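Local coordinates for protein lysyl oxidase (Pichia pastoris, PDB 1W7C) that probably oxidises primary amines, lysyl side chains among them, as a copper enzyme carrying a topaquinone cofactor made from one of its own tyrosines, at residues 17-28 with 71-82. Sequence-based numbering, arbitrary orientation. Where two conformers were deposited one is given.
Sequences KTNIWTSLAKEE and YLDEDGDLPPRN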
ATOM      1  N   LYS A  17     -29.088   4.654  18.610  1.00 19.29           N
ATOM      2  CA  LYS A  17     -30.072   5.577  18.071  1.00 18.14           C
ATOM      3  C   LYS A  17     -30.640   5.005  16.783  1.00 20.34           C
ATOM      4  O   LYS A  17     -30.208   3.946  16.325  1.00 21.11           O
ATOM      5  CB  LYS A  17     -29.430   6.928  17.811  1.00 18.60           C
ATOM      6  CG  LYS A  17     -28.911   7.621  19.064  1.00 21.08           C
ATOM      7  CD  LYS A  17     -30.030   8.333  19.824  1.00 25.26           C
ATOM      8  CE  LYS A  17     -29.584   8.946  21.161  0.50 31.89           C
ATOM      9  NZ  LYS A  17     -30.496  10.092  21.632  0.60 33.92           N
ATOM     10  N   THR A  18     -31.625   5.677  16.210  1.00 18.37           N
ATOM     11  CA  THR A  18     -32.202   5.354  14.907  0.60 27.65           C
ATOM     12  C   THR A  18     -31.241   5.761  13.792  1.00 17.21           C
ATOM     13  O   THR A  18     -30.616   6.841  13.863  1.00 18.60           O
ATOM     14  CB  THR A  18     -33.520   6.154  14.735  0.60 22.61           C
ATOM     15  OG1 THR A  18     -34.489   5.685  15.691  0.60 28.93           O
ATOM     16  CG2 THR A  18     -34.170   5.900  13.382  0.60 25.16           C
ATOM     17  N   ASN A  19     -31.202   4.978  12.729  1.00 17.16           N
ATOM     18  CA  ASN A  19     -30.447   5.351  11.566  1.00 15.04           C
ATOM     19  C   ASN A  19     -31.209   6.398  10.741  1.00 15.81           C
ATOM     20  O   ASN A  19     -32.010   6.075   9.839  1.00 17.56           O
ATOM     21  CB  ASN A  19     -30.149   4.106  10.775  1.00 15.80           C
ATOM     22  CG  ASN A  19     -29.195   4.394   9.585  1.00 36.54           C
ATOM     23  OD1 ASN A  19     -29.080   5.518   9.073  1.00 16.13           O
ATOM     24  ND2 ASN A  19     -28.525   3.355   9.144  1.00 16.92           N
ATOM     25  N   ILE A  20     -30.939   7.658  11.059  1.00 14.75           N
ATOM     26  CA  ILE A  20     -31.606   8.790  10.449  1.00 16.18           C
ATOM     27  C   ILE A  20     -31.106   9.082   9.032  1.00 16.58           C
ATOM     28  O   ILE A  20     -31.585  10.007   8.380  1.00 17.09           O
ATOM     29  CB  ILE A  20     -31.457  10.048  11.355  1.00 16.42           C
ATOM     30  CG1 ILE A  20     -29.980  10.328  11.694  1.00 17.84           C
ATOM     31  CG2 ILE A  20     -32.273   9.830  12.632  1.00 18.83           C
ATOM     32  CD1 ILE A  20     -29.733  11.673  12.325  1.00 17.62           C
ATOM     33  N   TRP A  21     -30.127   8.295   8.576  1.00 14.83           N
ATOM     34  CA  TRP A  21     -29.567   8.442   7.245  1.00 15.31           C
ATOM     35  C   TRP A  21     -30.056   7.363   6.288  1.00 15.34           C
ATOM     36  O   TRP A  21     -29.647   7.370   5.130  1.00 16.71           O
ATOM     37  CB  TRP A  21     -28.019   8.438   7.303  1.00 15.91           C
ATOM     38  CG  TRP A  21     -27.464   9.355   8.328  1.00 15.03           C
ATOM     39  CD1 TRP A  21     -27.209  10.678   8.180  1.00 16.75           C
ATOM     40  CD2 TRP A  21     -27.127   9.035   9.679  1.00 15.28           C
ATOM     41  NE1 TRP A  21     -26.711  11.208   9.342  1.00 16.89           N
ATOM     42  CE2 TRP A  21     -26.677  10.223  10.292  1.00 16.36           C
ATOM     43  CE3 TRP A  21     -27.181   7.868  10.450  1.00 17.11           C
ATOM     44  CZ2 TRP A  21     -26.215  10.257  11.589  1.00 18.16           C
ATOM     45  CZ3 TRP A  21     -26.739   7.909  11.750  1.00 17.53           C
ATOM     46  CH2 TRP A  21     -26.278   9.098  12.320  1.00 18.44           C
ATOM     47  N   THR A  22     -30.894   6.451   6.769  1.00 15.68           N
ATOM     48  CA  THR A  22     -31.191   5.271   5.988  1.00 15.65           C
ATOM     49  C   THR A  22     -32.069   5.591   4.777  1.00 15.55           C
ATOM     50  O   THR A  22     -32.832   6.573   4.777  1.00 15.96           O
ATOM     51  CB  THR A  22     -31.849   4.215   6.920  1.00 15.42           C
ATOM     52  OG1 THR A  22     -31.732   2.921   6.339  1.00 15.87           O
ATOM     53  CG2 THR A  22     -33.352   4.484   7.117  1.00 17.55           C
ATOM     54  N   SER A  23     -31.971   4.728   3.763  1.00 15.08           N
ATOM     55  CA  SER A  23     -32.761   4.906   2.550  1.00 16.28           C
ATOM     56  C   SER A  23     -34.240   4.841   2.861  1.00 16.34           C
ATOM     57  O   SER A  23     -34.666   4.315   3.900  1.00 16.83           O
ATOM     58  CB  SER A  23     -32.406   3.843   1.500  1.00 15.45           C
ATOM     59  OG  SER A  23     -32.848   2.549   1.899  1.00 16.27           O
ATOM     60  N   LEU A  24     -35.040   5.398   1.964  1.00 16.69           N
ATOM     61  CA  LEU A  24     -36.483   5.337   2.128  1.00 17.04           C
ATOM     62  C   LEU A  24     -36.992   3.902   2.113  1.00 18.15           C
ATOM     63  O   LEU A  24     -36.529   3.050   1.358  1.00 19.37           O
ATOM     64  CB  LEU A  24     -37.174   6.137   1.044  1.00 17.57           C
ATOM     65  CG  LEU A  24     -36.905   7.641   1.038  1.00 18.79           C
ATOM     66  CD1 LEU A  24     -37.600   8.232  -0.167  1.00 19.55           C
ATOM     67  CD2 LEU A  24     -37.362   8.296   2.346  1.00 19.16           C
ATOM     68  N   ALA A  25     -37.915   3.608   3.020  1.00 17.74           N
ATOM     69  CA  ALA A  25     -38.647   2.356   2.975  1.00 18.57           C
ATOM     70  C   ALA A  25     -39.561   2.318   1.743  1.00 18.58           C
ATOM     71  O   ALA A  25     -39.944   3.357   1.211  1.00 18.86           O
ATOM     72  CB  ALA A  25     -39.473   2.234   4.236  1.00 21.63           C
ATOM     73  N   LYS A  26     -39.895   1.124   1.287  0.65 20.09           N
ATOM     74  CA  LYS A  26     -40.788   0.978   0.135  0.65 26.40           C
ATOM     75  C   LYS A  26     -42.056   1.813   0.322  0.65 28.39           C
ATOM     76  O   LYS A  26     -42.508   2.490  -0.599  0.65 23.44           O
ATOM     77  CB  LYS A  26     -41.122  -0.491  -0.088  0.65 33.02           C
ATOM     78  CG  LYS A  26     -41.924  -0.735  -1.372  0.65 33.21           C
ATOM     79  CD  LYS A  26     -42.056  -2.208  -1.720  0.65 49.61           C
ATOM     80  CE  LYS A  26     -42.317  -2.424  -3.213  0.65 65.41           C
ATOM     81  NZ  LYS A  26     -42.957  -1.248  -3.888  0.65 50.47           N
ATOM     82  N   GLU A  27     -42.635   1.731   1.523  1.00 22.02           N
ATOM     83  CA  GLU A  27     -43.860   2.460   1.847  1.00 27.93           C
ATOM     84  C   GLU A  27     -43.684   3.993   1.735  1.00 21.93           C
ATOM     85  O   GLU A  27     -44.603   4.706   1.317  1.00 23.66           O
ATOM     86  CB  GLU A  27     -44.379   2.060   3.251  0.50 36.44           C
ATOM     87  CG  GLU A  27     -43.389   2.257   4.410  0.50 35.80           C
ATOM     88  CD  GLU A  27     -42.655   0.982   4.851  0.50 52.68           C
ATOM     89  OE1 GLU A  27     -42.302   0.891   6.055  0.50 45.88           O
ATOM     90  OE2 GLU A  27     -42.400   0.083   4.005  0.50 37.18           O
ATOM     91  N   GLU A  28     -42.506   4.489   2.113  1.00 20.39           N
ATOM     92  CA  GLU A  28     -42.218   5.905   2.011  1.00 19.76           C
ATOM     93  C   GLU A  28     -42.090   6.320   0.549  1.00 21.26           C
ATOM     94  O   GLU A  28     -42.655   7.331   0.131  1.00 21.59           O
ATOM     95  CB  GLU A  28     -40.912   6.268   2.739  1.00 20.98           C
ATOM     96  CG  GLU A  28     -40.980   6.152   4.236  1.00 19.70           C
ATOM     97  CD  GLU A  28     -39.661   6.427   4.947  1.00 21.29           C
ATOM     98  OE1 GLU A  28     -38.668   5.721   4.685  1.00 22.59           O
ATOM     99  OE2 GLU A  28     -39.642   7.349   5.786  1.00 23.74           O
ATOM    100  N   TYR A  71     -29.701  15.260  17.993  1.00 18.35           N
ATOM    101  CA  TYR A  71     -30.360  13.975  18.179  1.00 17.48           C
ATOM    102  C   TYR A  71     -29.427  12.901  18.760  1.00 16.23           C
ATOM    103  O   TYR A  71     -29.774  12.206  19.698  1.00 18.64           O
ATOM    104  CB  TYR A  71     -30.958  13.505  16.841  1.00 17.03           C
ATOM    105  CG  TYR A  71     -31.473  12.103  16.885  1.00 17.37           C
ATOM    106  CD1 TYR A  71     -32.592  11.778  17.637  1.00 17.66           C
ATOM    107  CD2 TYR A  71     -30.852  11.103  16.168  1.00 17.32           C
ATOM    108  CE1 TYR A  71     -33.068  10.498  17.710  1.00 22.69           C
ATOM    109  CE2 TYR A  71     -31.327   9.806  16.215  1.00 18.47           C
ATOM    110  CZ  TYR A  71     -32.415   9.496  17.002  1.00 18.17           C
ATOM    111  OH  TYR A  71     -32.850   8.226  17.038  1.00 21.00           O
ATOM    112  N   LEU A  72     -28.236  12.752  18.185  1.00 17.76           N
ATOM    113  CA  LEU A  72     -27.312  11.698  18.598  1.00 19.02           C
ATOM    114  C   LEU A  72     -26.736  11.904  19.976  1.00 17.89           C
ATOM    115  O   LEU A  72     -26.543  10.930  20.704  1.00 18.61           O
ATOM    116  CB  LEU A  72     -26.138  11.600  17.614  1.00 17.08           C
ATOM    117  CG  LEU A  72     -26.519  11.181  16.190  1.00 17.40           C
ATOM    118  CD1 LEU A  72     -25.313  11.282  15.282  1.00 18.86           C
ATOM    119  CD2 LEU A  72     -27.099   9.779  16.134  1.00 19.65           C
ATOM    120  N   ASP A  73     -26.465  13.169  20.320  1.00 19.05           N
ATOM    121  CA  ASP A  73     -25.622  13.502  21.466  1.00 18.93           C
ATOM    122  C   ASP A  73     -26.327  14.239  22.607  1.00 22.09           C
ATOM    123  O   ASP A  73     -25.836  14.217  23.732  1.00 23.25           O
ATOM    124  CB  ASP A  73     -24.449  14.375  21.019  1.00 19.30           C
ATOM    125  CG  ASP A  73     -23.468  13.664  20.146  1.00 20.02           C
ATOM    126  OD1 ASP A  73     -23.471  12.391  20.064  1.00 23.76           O
ATOM    127  OD2 ASP A  73     -22.623  14.356  19.568  1.00 23.87           O
ATOM    128  N   GLU A  74     -27.431  14.918  22.292  1.00 17.49           N
ATOM    129  CA  GLU A  74     -28.083  15.854  23.227  1.00 19.83           C
ATOM    130  C   GLU A  74     -29.593  15.615  23.366  1.00 20.52           C
ATOM    131  O   GLU A  74     -30.349  16.521  23.697  1.00 22.96           O
ATOM    132  CB  GLU A  74     -27.767  17.327  22.853  1.00 22.49           C
ATOM    133  CG  GLU A  74     -26.260  17.659  22.885  1.00 27.85           C
ATOM    134  CD  GLU A  74     -25.918  19.076  22.471  1.00 54.42           C
ATOM    135  OE1 GLU A  74     -26.830  19.912  22.342  1.00 51.67           O
ATOM    136  OE2 GLU A  74     -24.718  19.359  22.277  1.00 94.84           O
ATOM    137  N   ASP A  75     -30.038  14.386  23.143  1.00 20.01           N
ATOM    138  CA  ASP A  75     -31.442  14.020  23.420  1.00 18.86           C
ATOM    139  C   ASP A  75     -32.413  14.844  22.548  1.00 19.04           C
ATOM    140  O   ASP A  75     -33.517  15.142  22.953  1.00 21.17           O
ATOM    141  CB  ASP A  75     -31.798  14.206  24.907  1.00 22.93           C
ATOM    142  CG  ASP A  75     -31.057  13.237  25.837  1.00 29.78           C
ATOM    143  OD1 ASP A  75     -30.701  12.130  25.421  1.00 27.06           O
ATOM    144  OD2 ASP A  75     -30.768  13.547  27.010  1.00 50.68           O
ATOM    145  N   GLY A  76     -31.977  15.235  21.368  1.00 20.67           N
ATOM    146  CA  GLY A  76     -32.810  16.024  20.466  1.00 21.04           C
ATOM    147  C   GLY A  76     -33.913  15.204  19.798  1.00 20.58           C
ATOM    148  O   GLY A  76     -33.939  13.967  19.852  1.00 20.37           O
ATOM    149  N   ASP A  77     -34.844  15.917  19.178  1.00 20.99           N
ATOM    150  CA  ASP A  77     -35.894  15.298  18.369  1.00 21.33           C
ATOM    151  C   ASP A  77     -35.266  14.602  17.177  1.00 19.10           C
ATOM    152  O   ASP A  77     -34.202  15.036  16.688  1.00 19.63           O
ATOM    153  CB  ASP A  77     -36.839  16.359  17.778  1.00 23.72           C
ATOM    154  CG  ASP A  77     -37.770  16.993  18.776  1.00 29.08           C
ATOM    155  OD1 ASP A  77     -37.812  16.552  19.924  1.00 28.73           O
ATOM    156  OD2 ASP A  77     -38.530  17.928  18.441  1.00 35.00           O
ATOM    157  N   LEU A  78     -35.901  13.537  16.694  1.00 20.02           N
ATOM    158  CA  LEU A  78     -35.588  13.030  15.356  1.00 20.87           C
ATOM    159  C   LEU A  78     -35.646  14.176  14.361  1.00 20.78           C
ATOM    160  O   LEU A  78     -36.640  14.894  14.324  1.00 21.41           O
ATOM    161  CB  LEU A  78     -36.631  11.994  14.914  1.00 24.17           C
ATOM    162  CG  LEU A  78     -36.489  10.641  15.544  1.00 22.25           C
ATOM    163  CD1 LEU A  78     -37.756   9.835  15.334  1.00 24.11           C
ATOM    164  CD2 LEU A  78     -35.285   9.894  14.963  1.00 25.70           C
ATOM    165  N   PRO A  79     -34.642  14.309  13.506  1.00 19.77           N
ATOM    166  CA  PRO A  79     -34.755  15.256  12.408  1.00 20.03           C
ATOM    167  C   PRO A  79     -35.934  14.915  11.506  1.00 19.44           C
ATOM    168  O   PRO A  79     -36.325  13.727  11.453  1.00 21.19           O
ATOM    169  CB  PRO A  79     -33.435  15.086  11.665  1.00 19.92           C
ATOM    170  CG  PRO A  79     -32.523  14.560  12.707  1.00 20.87           C
ATOM    171  CD  PRO A  79     -33.324  13.638  13.534  1.00 18.88           C
ATOM    172  N   PRO A  80     -36.482  15.905  10.791  1.00 18.72           N
ATOM    173  CA  PRO A  80     -37.553  15.606   9.834  1.00 21.57           C
ATOM    174  C   PRO A  80     -37.106  14.559   8.812  1.00 18.47           C
ATOM    175  O   PRO A  80     -35.948  14.538   8.363  1.00 20.86           O
ATOM    176  CB  PRO A  80     -37.810  16.954   9.162  0.50 25.37           C
ATOM    177  CG  PRO A  80     -37.383  17.949  10.166  0.50 24.54           C
ATOM    178  CD  PRO A  80     -36.181  17.343  10.845  0.50 20.44           C
ATOM    179  N   ARG A  81     -38.053  13.721   8.430  1.00 17.94           N
ATOM    180  CA  ARG A  81     -37.885  12.677   7.443  1.00 20.29           C
ATOM    181  C   ARG A  81     -38.414  13.254   6.136  1.00 20.13           C
ATOM    182  O   ARG A  81     -39.612  13.523   6.002  1.00 20.90           O
ATOM    183  CB  ARG A  81     -38.696  11.439   7.851  1.00 18.94           C
ATOM    184  CG  ARG A  81     -38.479  10.266   6.985  1.00 19.29           C
ATOM    185  CD  ARG A  81     -37.078   9.746   6.986  1.00 18.95           C
ATOM    186  NE  ARG A  81     -37.043   8.425   6.378  1.00 17.88           N
ATOM    187  CZ  ARG A  81     -35.926   7.750   6.084  1.00 17.34           C
ATOM    188  NH1 ARG A  81     -34.726   8.227   6.401  1.00 17.85           N
ATOM    189  NH2 ARG A  81     -36.009   6.558   5.524  1.00 18.18           N
ATOM    190  N   ASN A  82     -37.507  13.499   5.200  1.00 19.05           N
ATOM    191  CA  ASN A  82     -37.816  14.144   3.936  1.00 18.48           C
ATOM    192  C   ASN A  82     -37.266  13.303   2.796  1.00 17.78           C
ATOM    193  O   ASN A  82     -36.246  12.607   2.952  1.00 18.20           O
ATOM    194  CB  ASN A  82     -37.135  15.506   3.872  1.00 18.54           C
ATOM    195  CG  ASN A  82     -37.724  16.515   4.833  1.00 18.79           C
ATOM    196  OD1 ASN A  82     -38.936  16.684   4.914  1.00 23.28           O
ATOM    197  ND2 ASN A  82     -36.856  17.221   5.550  1.00 21.22           N
TER
HETATM  198  O   HOH W   1     -32.218  11.875  20.863  1.00 29.43           O
HETATM  199  O   HOH W   2     -28.872  11.799  22.704  1.00 31.87           O
HETATM  200  O   HOH W   3     -34.124  10.795   7.912  1.00 18.05           O
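Arg81 and Glu28 illustrate how one guanidinium can join a loop to the start of the helix that follows it. The salt bridge is side-on: NE of Arg81 meets OE2 of Glu28 at 2.9 Å, nearly straight at 174°, while NH2 takes the syn lone pair of OE1. The anti lone pair of OE1 accepts from the backbone N of Ala25, at 2.8 Å, so the carboxylate is tied back to the N-cap residue of helix 26-39. End-on, NH1 and NH2 of Arg81 converge on Thr22 O, and NH2 adds a weak bond to Ser23 O. A lysine in place of Arg81 would probably leave Thr22 O or Glu28 short of a partner, since one ammonium could hardly span both.

Both segments belong to the N2 domain of the copper amine oxidase family, where 17-28 leads into helix 26-39, and the segment 71-82 runs from helix 65-73 towards strand 82-89. At the far end, Thr18 N donates to Tyr71 OH (2.9 Å). In one of its two conformers Lys17, bent at chi2, lays CD over the Tyr71 ring face, 4.3 Å from its centroid. The same conformer brings NZ to Tyr71 O at 3.0 Å, and two waters also bind NZ.

Between these ends, Ile20 CG2 touches Tyr71 CE2 (3.7 Å) and Leu78 CD2, and its CD1 reaches Pro79 CG. Beside Lys17, Leu72 CD1 meets the edge of the Trp21 ring, whose NE1 is hydrogen-bonded to Tyr333.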